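PDB 6LKK: ABC transporter, solute-binding protein from Staphylococcus aureus, which binds glucose 6-phosphate and probably serves as its extracellular sensor for a two-component signalling system. Local coordinates for residues 7-12 with 54-59; 12-17 with 29-34. One frame throughout, in Å; residues are numbered along the deposited sequence.

Contact 1. Residues 7-12 with 54-59; sequences SPYQSN and VFMGGV. With G6P (6-O-phosphono-alpha-D-glucopyranose), chain B.
F55 and P8 meet where strand 54-56 passes the start of segment 7-12. Ring carbon CE1 of F55 lies 3.8 Å from CD of P8, and the two side chains cross at about a right angle; L39 of helix 36-45 touches both.

M56 contributes with both its backbone and its side chain. Its carbonyl O accepts a hydrogen bond of 2.8 Å from OG of S7, with the donor tilted 31° from the carbonyl plane. With chi1 at -179°, this hydroxyl sits beside the carbonyl carbon of S7, where it also receives the N-H of Y9 (N to OG 3.1 Å) and closes an ST turn. S7 OG is thus donor to the strand and acceptor from its own turn. The CA of S7 adds a C-H contact to M56 O at 3.2 Å. On the side-chain side, CG of M56 lies against the S7 hydroxyl and its terminal methyl reaches the Y9 ring.

G57 brings bare backbone to that ring: its CA is 3.3 Å from CE2 of Y9. The tyrosine OH is hydrogen-bonded to OD2 of D216, which is also hydrogen-bonded to the ligand.

G58 gives its N-H to O3 of the ligand, a nearly straight bond (173°) of 2.9 Å. From the other segment, CD1 of Y9 comes within 3.2 Å of the sugar O4, and CB of P8 approaches O6, the oxygen linking sugar to phosphate, at 3.3 Å.

P8, Y9, G57 and G58 line the glucose 6-phosphate site, with S7 and M56 O behind them. The linked bonds from Y9 N to S7 OG and on to M56 O should hold the turn at a set distance from the strand end, so that carbon contacts and a backbone donor converge on the same sugar.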
ATOM      1  N   SER A   7       0.111  -0.043  11.595  1.00 18.66           N
ATOM      2  CA  SER A   7       0.496  -0.335  10.218  1.00 18.99           C
ATOM      3  C   SER A   7      -0.517  -1.206   9.487  1.00 18.67           C
ATOM      4  O   SER A   7      -0.942  -2.242  10.015  1.00 18.38           O
ATOM      5  CB  SER A   7       1.858  -1.024  10.178  1.00 18.81           C
ATOM      6  OG  SER A   7       2.232  -1.284   8.837  1.00 18.20           O
ATOM      7  N   PRO A   8      -0.917  -0.833   8.266  1.00 17.45           N
ATOM      8  CA  PRO A   8      -1.707  -1.754   7.436  1.00 17.84           C
ATOM      9  C   PRO A   8      -0.885  -2.837   6.761  1.00 17.66           C
ATOM     10  O   PRO A   8      -1.471  -3.719   6.116  1.00 17.83           O
ATOM     11  CB  PRO A   8      -2.337  -0.820   6.393  1.00 16.69           C
ATOM     12  CG  PRO A   8      -1.340   0.272   6.250  1.00 16.49           C
ATOM     13  CD  PRO A   8      -0.781   0.488   7.629  1.00 18.09           C
ATOM     14  N   TYR A   9       0.443  -2.798   6.867  1.00 18.90           N
ATOM     15  CA  TYR A   9       1.264  -3.845   6.280  1.00 16.34           C
ATOM     16  C   TYR A   9       0.949  -5.190   6.920  1.00 18.88           C
ATOM     17  O   TYR A   9       0.522  -5.271   8.074  1.00 19.69           O
ATOM     18  CB  TYR A   9       2.755  -3.558   6.466  1.00 16.86           C
ATOM     19  CG  TYR A   9       3.311  -2.434   5.624  1.00 16.54           C
ATOM     20  CD1 TYR A   9       3.245  -2.479   4.240  1.00 17.70           C
ATOM     21  CD2 TYR A   9       3.943  -1.350   6.215  1.00 18.26           C
ATOM     22  CE1 TYR A   9       3.765  -1.456   3.468  1.00 15.91           C
ATOM     23  CE2 TYR A   9       4.467  -0.327   5.453  1.00 18.28           C
ATOM     24  CZ  TYR A   9       4.377  -0.383   4.083  1.00 16.96           C
ATOM     25  OH  TYR A   9       4.899   0.635   3.323  1.00 18.87           O
ATOM     26  N   GLN A  10       1.187  -6.253   6.162  1.00 17.38           N
ATOM     27  CA  GLN A  10       1.133  -7.595   6.718  1.00 20.67           C
ATOM     28  C   GLN A  10       2.369  -7.856   7.569  1.00 21.56           C
ATOM     29  O   GLN A  10       3.445  -7.302   7.333  1.00 18.93           O
ATOM     30  CB  GLN A  10       1.026  -8.634   5.602  1.00 18.94           C
ATOM     31  CG  GLN A  10      -0.283  -8.560   4.835  1.00 23.19           C
ATOM     32  CD  GLN A  10      -1.488  -8.851   5.710  1.00 30.66           C
ATOM     33  OE1 GLN A  10      -1.697  -9.984   6.141  1.00 40.26           O
ATOM     34  NE2 GLN A  10      -2.282  -7.823   5.982  1.00 36.76           N
ATOM     35  N   SER A  11       2.201  -8.714   8.575  1.00 20.54           N
ATOM     36  CA  SER A  11       3.276  -8.958   9.531  1.00 23.72           C
ATOM     37  C   SER A  11       4.551  -9.435   8.841  1.00 21.50           C
ATOM     38  O   SER A  11       5.659  -9.053   9.239  1.00 24.54           O
ATOM     39  CB  SER A  11       2.820  -9.983  10.568  1.00 25.04           C
ATOM     40  OG  SER A  11       3.782 -10.126  11.597  1.00 31.61           O
ATOM     41  N   ASN A  12       4.423 -10.271   7.807  1.00 22.47           N
ATOM     42  CA  ASN A  12       5.608 -10.872   7.202  1.00 25.52           C
ATOM     43  C   ASN A  12       6.552  -9.833   6.613  1.00 24.09           C
ATOM     44  O   ASN A  12       7.748 -10.112   6.474  1.00 25.17           O
ATOM     45  CB  ASN A  12       5.207 -11.872   6.116  1.00 28.36           C
ATOM     46  CG  ASN A  12       4.685 -11.200   4.863  1.00 26.60           C
ATOM     47  OD1 ASN A  12       3.717 -10.442   4.908  1.00 31.48           O
ATOM     48  ND2 ASN A  12       5.334 -11.469   3.734  1.00 31.47           N
ATOM     49  N   VAL A  54       4.093   5.590  16.134  1.00 21.57           N
ATOM     50  CA  VAL A  54       4.470   5.679  14.728  1.00 20.22           C
ATOM     51  C   VAL A  54       3.398   5.006  13.884  1.00 19.00           C
ATOM     52  O   VAL A  54       2.846   3.970  14.265  1.00 20.46           O
ATOM     53  CB  VAL A  54       5.851   5.038  14.470  1.00 20.70           C
ATOM     54  CG1 VAL A  54       6.182   5.036  12.981  1.00 21.49           C
ATOM     55  CG2 VAL A  54       6.931   5.777  15.244  1.00 22.15           C
ATOM     56  N   PHE A  55       3.104   5.608  12.735  1.00 18.11           N
ATOM     57  CA  PHE A  55       2.229   5.026  11.725  1.00 18.24           C
ATOM     58  C   PHE A  55       3.074   4.785  10.484  1.00 18.14           C
ATOM     59  O   PHE A  55       3.710   5.715   9.982  1.00 18.14           O
ATOM     60  CB  PHE A  55       1.058   5.961  11.413  1.00 21.32           C
ATOM     61  CG  PHE A  55      -0.115   5.281  10.767  1.00 22.34           C
ATOM     62  CD1 PHE A  55      -0.005   4.711   9.510  1.00 19.53           C
ATOM     63  CD2 PHE A  55      -1.339   5.235  11.411  1.00 21.31           C
ATOM     64  CE1 PHE A  55      -1.091   4.093   8.918  1.00 21.22           C
ATOM     65  CE2 PHE A  55      -2.426   4.622  10.822  1.00 21.83           C
ATOM     66  CZ  PHE A  55      -2.302   4.051   9.574  1.00 20.28           C
ATOM     67  N   MET A  56       3.098   3.545   9.998  1.00 19.83           N
ATOM     68  CA  MET A  56       3.881   3.215   8.812  1.00 18.34           C
ATOM     69  C   MET A  56       3.035   2.394   7.852  1.00 20.00           C
ATOM     70  O   MET A  56       2.370   1.435   8.258  1.00 18.14           O
ATOM     71  CB  MET A  56       5.169   2.462   9.173  1.00 20.07           C
ATOM     72  CG  MET A  56       4.976   1.048   9.687  1.00 23.06           C
ATOM     73  SD  MET A  56       6.547   0.281  10.155  1.00 23.16           S
ATOM     74  CE  MET A  56       7.314   0.006   8.559  1.00 24.77           C
ATOM     75  N   GLY A  57       3.064   2.774   6.582  1.00 17.77           N
ATOM     76  CA  GLY A  57       2.272   2.125   5.563  1.00 17.95           C
ATOM     77  C   GLY A  57       1.061   2.954   5.172  1.00 17.34           C
ATOM     78  O   GLY A  57       0.609   3.843   5.899  1.00 20.95           O
ATOM     79  N   GLY A  58       0.529   2.652   3.997  1.00 18.65           N
ATOM     80  CA  GLY A  58      -0.531   3.447   3.424  1.00 20.46           C
ATOM     81  C   GLY A  58       0.002   4.705   2.760  1.00 16.52           C
ATOM     82  O   GLY A  58       1.130   5.142   2.987  1.00 18.45           O
ATOM     83  N   VAL A  59      -0.840   5.292   1.913  1.00 19.59           N
ATOM     84  CA  VAL A  59      -0.482   6.511   1.198  1.00 20.79           C
ATOM     85  C   VAL A  59      -0.787   7.694   2.107  1.00 20.07           C
ATOM     86  O   VAL A  59      -1.694   8.491   1.843  1.00 20.60           O
ATOM     87  CB  VAL A  59      -1.217   6.606  -0.155  1.00 21.03           C
ATOM     88  CG1 VAL A  59      -0.677   5.548  -1.104  1.00 20.20           C
ATOM     89  CG2 VAL A  59      -2.726   6.440   0.008  1.00 29.45           C
TER
HETATM   90  C1  G6P B 401      -1.625  -0.378   0.161  1.00 34.23           C
HETATM   91  C2  G6P B 401      -0.264   0.221   0.594  1.00 19.60           C
HETATM   92  C3  G6P B 401       0.422  -0.520   1.680  1.00 16.31           C
HETATM   93  C4  G6P B 401      -0.538  -1.049   2.651  1.00 21.05           C
HETATM   94  C5  G6P B 401      -1.382  -2.128   1.980  1.00 17.44           C
HETATM   95  C6  G6P B 401      -2.472  -2.586   2.895  1.00 18.51           C
HETATM   96  O1  G6P B 401      -1.654  -0.548  -1.224  1.00 20.78           O
HETATM   97  O2  G6P B 401       0.621   0.295  -0.536  1.00 20.56           O
HETATM   98  O3  G6P B 401       1.352   0.416   2.380  1.00 18.79           O
HETATM   99  O4  G6P B 401       0.157  -1.644   3.774  1.00 19.42           O
HETATM  100  O5  G6P B 401      -2.024  -1.666   0.734  1.00 20.33           O
HETATM  101  O6  G6P B 401      -3.266  -1.475   3.246  1.00 16.32           O
HETATM  102  P   G6P B 401      -4.946  -1.567   3.091  1.00 16.74           P
HETATM  103  O1P G6P B 401      -5.534  -0.285   3.655  1.00 19.19           O
HETATM  104  O2P G6P B 401      -5.482  -2.780   3.877  1.00 17.54           O
HETATM  105  O3P G6P B 401      -5.304  -1.693   1.655  1.00 16.90           O

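Contact 2. Residues 12-17 with 29-34; sequences NLIRPI and IEIKHG
The guanidinium of R15 meets the carbonyl of I29 at its edge: NH1 donates to I29 O over 3.0 Å with an N-H...O angle of 166°, and the oxygen lies in the guanidinium plane. Seen from the carbonyl, the donor stands above its plane. A second bond from NH2 to the same oxygen is weak, and NH2 has a salt bridge to E22, whose carboxylate also accepts from the backbone N of I29. The H33 ring carries CG2 of I31 on one face, offset toward the rim, while CD1 of I14 comes to 4.2 Å from its CE1.

Between these groups lies the apolar centre. The CD1 methyls of I14 and I31 touch at 3.9 Å. Bends at chi2 and chi3 bring the arginine chain past I31, whose CD1 packs against both CD and NH1 of R15.

Helix 12-17 and strand 29-33 run nearly antiparallel (167°), their axes 10.2 Å apart. This is the packing of a beta-alpha-beta crossover: helix 11-25 lies on the sheet that includes the parallel strands 2-7 and 28-33, as expected in a domain of the periplasmic-binding-protein fold.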
ATOM      1  N   ASN A  12       4.423 -10.271   7.807  1.00 22.47           N
ATOM      2  CA  ASN A  12       5.608 -10.872   7.202  1.00 25.52           C
ATOM      3  C   ASN A  12       6.552  -9.833   6.613  1.00 24.09           C
ATOM      4  O   ASN A  12       7.748 -10.112   6.474  1.00 25.17           O
ATOM      5  CB  ASN A  12       5.207 -11.872   6.116  1.00 28.36           C
ATOM      6  CG  ASN A  12       4.685 -11.200   4.863  1.00 26.60           C
ATOM      7  OD1 ASN A  12       3.717 -10.442   4.908  1.00 31.48           O
ATOM      8  ND2 ASN A  12       5.334 -11.469   3.734  1.00 31.47           N
ATOM      9  N   LEU A  13       6.053  -8.644   6.270  1.00 21.95           N
ATOM     10  CA  LEU A  13       6.914  -7.632   5.669  1.00 21.07           C
ATOM     11  C   LEU A  13       7.666  -6.830   6.725  1.00 22.37           C
ATOM     12  O   LEU A  13       8.838  -6.486   6.522  1.00 24.57           O
ATOM     13  CB  LEU A  13       6.092  -6.689   4.784  1.00 20.22           C
ATOM     14  CG  LEU A  13       6.884  -5.561   4.111  1.00 21.50           C
ATOM     15  CD1 LEU A  13       7.865  -6.119   3.096  1.00 21.74           C
ATOM     16  CD2 LEU A  13       5.952  -4.557   3.459  1.00 24.60           C
ATOM     17  N   ILE A  14       7.018  -6.507   7.844  1.00 20.99           N
ATOM     18  CA  ILE A  14       7.570  -5.552   8.795  1.00 18.94           C
ATOM     19  C   ILE A  14       7.979  -6.181  10.125  1.00 22.01           C
ATOM     20  O   ILE A  14       8.847  -5.624  10.809  1.00 20.77           O
ATOM     21  CB  ILE A  14       6.597  -4.380   9.046  1.00 20.61           C
ATOM     22  CG1 ILE A  14       5.254  -4.882   9.582  1.00 21.30           C
ATOM     23  CG2 ILE A  14       6.399  -3.577   7.765  1.00 23.18           C
ATOM     24  CD1 ILE A  14       4.358  -3.769  10.101  1.00 23.53           C
ATOM     25  N   ARG A  15       7.388  -7.308  10.516  1.00 22.04           N
ATOM     26  CA  ARG A  15       7.769  -7.905  11.794  1.00 23.63           C
ATOM     27  C   ARG A  15       9.252  -8.247  11.852  1.00 22.58           C
ATOM     28  O   ARG A  15       9.879  -7.969  12.890  1.00 24.25           O
ATOM     29  CB  ARG A  15       6.903  -9.142  12.065  1.00 25.55           C
ATOM     30  CG  ARG A  15       7.042  -9.719  13.470  1.00 27.31           C
ATOM     31  CD  ARG A  15       6.584  -8.737  14.533  1.00 26.48           C
ATOM     32  NE  ARG A  15       7.694  -7.972  15.090  1.00 26.44           N
ATOM     33  CZ  ARG A  15       7.582  -7.121  16.106  1.00 29.30           C
ATOM     34  NH1 ARG A  15       6.405  -6.913  16.682  1.00 24.42           N
ATOM     35  NH2 ARG A  15       8.651  -6.474  16.549  1.00 30.88           N
ATOM     36  N   PRO A  16       9.873  -8.817  10.815  1.00 23.65           N
ATOM     37  CA  PRO A  16      11.313  -9.113  10.917  1.00 25.67           C
ATOM     38  C   PRO A  16      12.185  -7.880  11.105  1.00 28.79           C
ATOM     39  O   PRO A  16      13.018  -7.861  12.021  1.00 29.05           O
ATOM     40  CB  PRO A  16      11.609  -9.835   9.596  1.00 29.86           C
ATOM     41  CG  PRO A  16      10.308 -10.416   9.190  1.00 30.30           C
ATOM     42  CD  PRO A  16       9.284  -9.403   9.598  1.00 27.25           C
ATOM     43  N   ILE A  17      12.037  -6.849  10.266  1.00 26.34           N
ATOM     44  CA  ILE A  17      12.910  -5.686  10.422  1.00 26.89           C
ATOM     45  C   ILE A  17      12.632  -4.981  11.741  1.00 22.21           C
ATOM     46  O   ILE A  17      13.545  -4.414  12.350  1.00 24.86           O
ATOM     47  CB  ILE A  17      12.782  -4.704   9.241  1.00 25.60           C
ATOM     48  CG1 ILE A  17      11.331  -4.258   9.040  1.00 25.41           C
ATOM     49  CG2 ILE A  17      13.367  -5.315   7.974  1.00 39.50           C
ATOM     50  CD1 ILE A  17      11.211  -2.982   8.238  1.00 37.69           C
ATOM     51  N   ILE A  29       8.724  -3.500  20.301  1.00 33.65           N
ATOM     52  CA  ILE A  29       7.788  -2.909  19.352  1.00 29.16           C
ATOM     53  C   ILE A  29       6.564  -3.804  19.255  1.00 29.67           C
ATOM     54  O   ILE A  29       6.682  -5.005  18.985  1.00 32.22           O
ATOM     55  CB  ILE A  29       8.431  -2.714  17.968  1.00 32.24           C
ATOM     56  CG1 ILE A  29       9.533  -1.660  18.048  1.00 30.56           C
ATOM     57  CG2 ILE A  29       7.376  -2.293  16.941  1.00 28.26           C
ATOM     58  CD1 ILE A  29      10.364  -1.560  16.802  1.00 32.90           C
ATOM     59  N   GLU A  30       5.393  -3.214  19.466  1.00 28.12           N
ATOM     60  CA  GLU A  30       4.118  -3.871  19.228  1.00 30.61           C
ATOM     61  C   GLU A  30       3.454  -3.222  18.022  1.00 30.58           C
ATOM     62  O   GLU A  30       3.540  -2.004  17.838  1.00 30.29           O
ATOM     63  CB  GLU A  30       3.208  -3.775  20.457  1.00 34.66           C
ATOM     64  CG  GLU A  30       3.771  -4.476  21.688  1.00 49.11           C
ATOM     65  CD  GLU A  30       2.818  -4.461  22.870  1.00 54.29           C
ATOM     66  OE1 GLU A  30       1.889  -3.626  22.878  1.00 55.17           O
ATOM     67  OE2 GLU A  30       2.997  -5.288  23.789  1.00 52.40           O
ATOM     68  N   ILE A  31       2.806  -4.036  17.192  1.00 25.86           N
ATOM     69  CA  ILE A  31       2.171  -3.564  15.968  1.00 24.94           C
ATOM     70  C   ILE A  31       0.663  -3.647  16.134  1.00 23.33           C
ATOM     71  O   ILE A  31       0.135  -4.651  16.627  1.00 26.09           O
ATOM     72  CB  ILE A  31       2.608  -4.374  14.733  1.00 23.98           C
ATOM     73  CG1 ILE A  31       4.135  -4.477  14.650  1.00 26.24           C
ATOM     74  CG2 ILE A  31       2.048  -3.725  13.469  1.00 24.25           C
ATOM     75  CD1 ILE A  31       4.618  -5.454  13.596  1.00 28.78           C
ATOM     76  N   LYS A  32      -0.031  -2.597  15.706  1.00 24.30           N
ATOM     77  CA  LYS A  32      -1.484  -2.600  15.597  1.00 25.28           C
ATOM     78  C   LYS A  32      -1.832  -2.666  14.115  1.00 23.95           C
ATOM     79  O   LYS A  32      -1.577  -1.712  13.370  1.00 23.63           O
ATOM     80  CB  LYS A  32      -2.088  -1.364  16.259  1.00 26.27           C
ATOM     81  CG  LYS A  32      -3.585  -1.466  16.494  1.00 37.81           C
ATOM     82  CD  LYS A  32      -4.141  -0.212  17.154  1.00 44.75           C
ATOM     83  CE  LYS A  32      -3.673  -0.070  18.599  1.00 49.69           C
ATOM     84  NZ  LYS A  32      -4.771  -0.325  19.572  1.00 61.20           N
ATOM     85  N   HIS A  33      -2.402  -3.791  13.690  1.00 25.04           N
ATOM     86  CA  HIS A  33      -2.722  -4.046  12.294  1.00 24.58           C
ATOM     87  C   HIS A  33      -4.171  -3.680  11.995  1.00 25.39           C
ATOM     88  O   HIS A  33      -5.035  -3.707  12.875  1.00 28.32           O
ATOM     89  CB  HIS A  33      -2.492  -5.519  11.939  1.00 24.68           C
ATOM     90  CG  HIS A  33      -1.050  -5.916  11.880  1.00 25.37           C
ATOM     91  ND1 HIS A  33      -0.230  -5.584  10.822  1.00 26.64           N
ATOM     92  CD2 HIS A  33      -0.287  -6.635  12.735  1.00 27.42           C
ATOM     93  CE1 HIS A  33       0.978  -6.074  11.034  1.00 28.42           C
ATOM     94  NE2 HIS A  33       0.970  -6.718  12.187  1.00 26.74           N
ATOM     95  N   GLY A  34      -4.428  -3.344  10.736  1.00 22.00           N
ATOM     96  CA  GLY A  34      -5.773  -3.045  10.286  1.00 20.84           C
ATOM     97  C   GLY A  34      -5.737  -2.348   8.946  1.00 21.89           C
ATOM     98  O   GLY A  34      -4.677  -1.967   8.442  1.00 23.17           O
TER

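How the contacts relate
From the N terminus, strand 2-7 leads into the turn at 8-10 and then helix 11-25, so N12 belongs to both contacts. Contact 2 closes first, when the chain returns along strand 28-33 and packs against the helix. Contact 1 closes later and encloses it: after helix 36-45 the chain comes back as strand 54-56 on the other side of strand 2-7. The two contacts also touch, since S7 N probably bonds to K32 O and the CD1 methyl of I14 packs on S7 OG. Together they tie one helix and three neighbouring parallel strands into a unit, with contact 1 at the sugar-phosphate pocket and contact 2 farther from it.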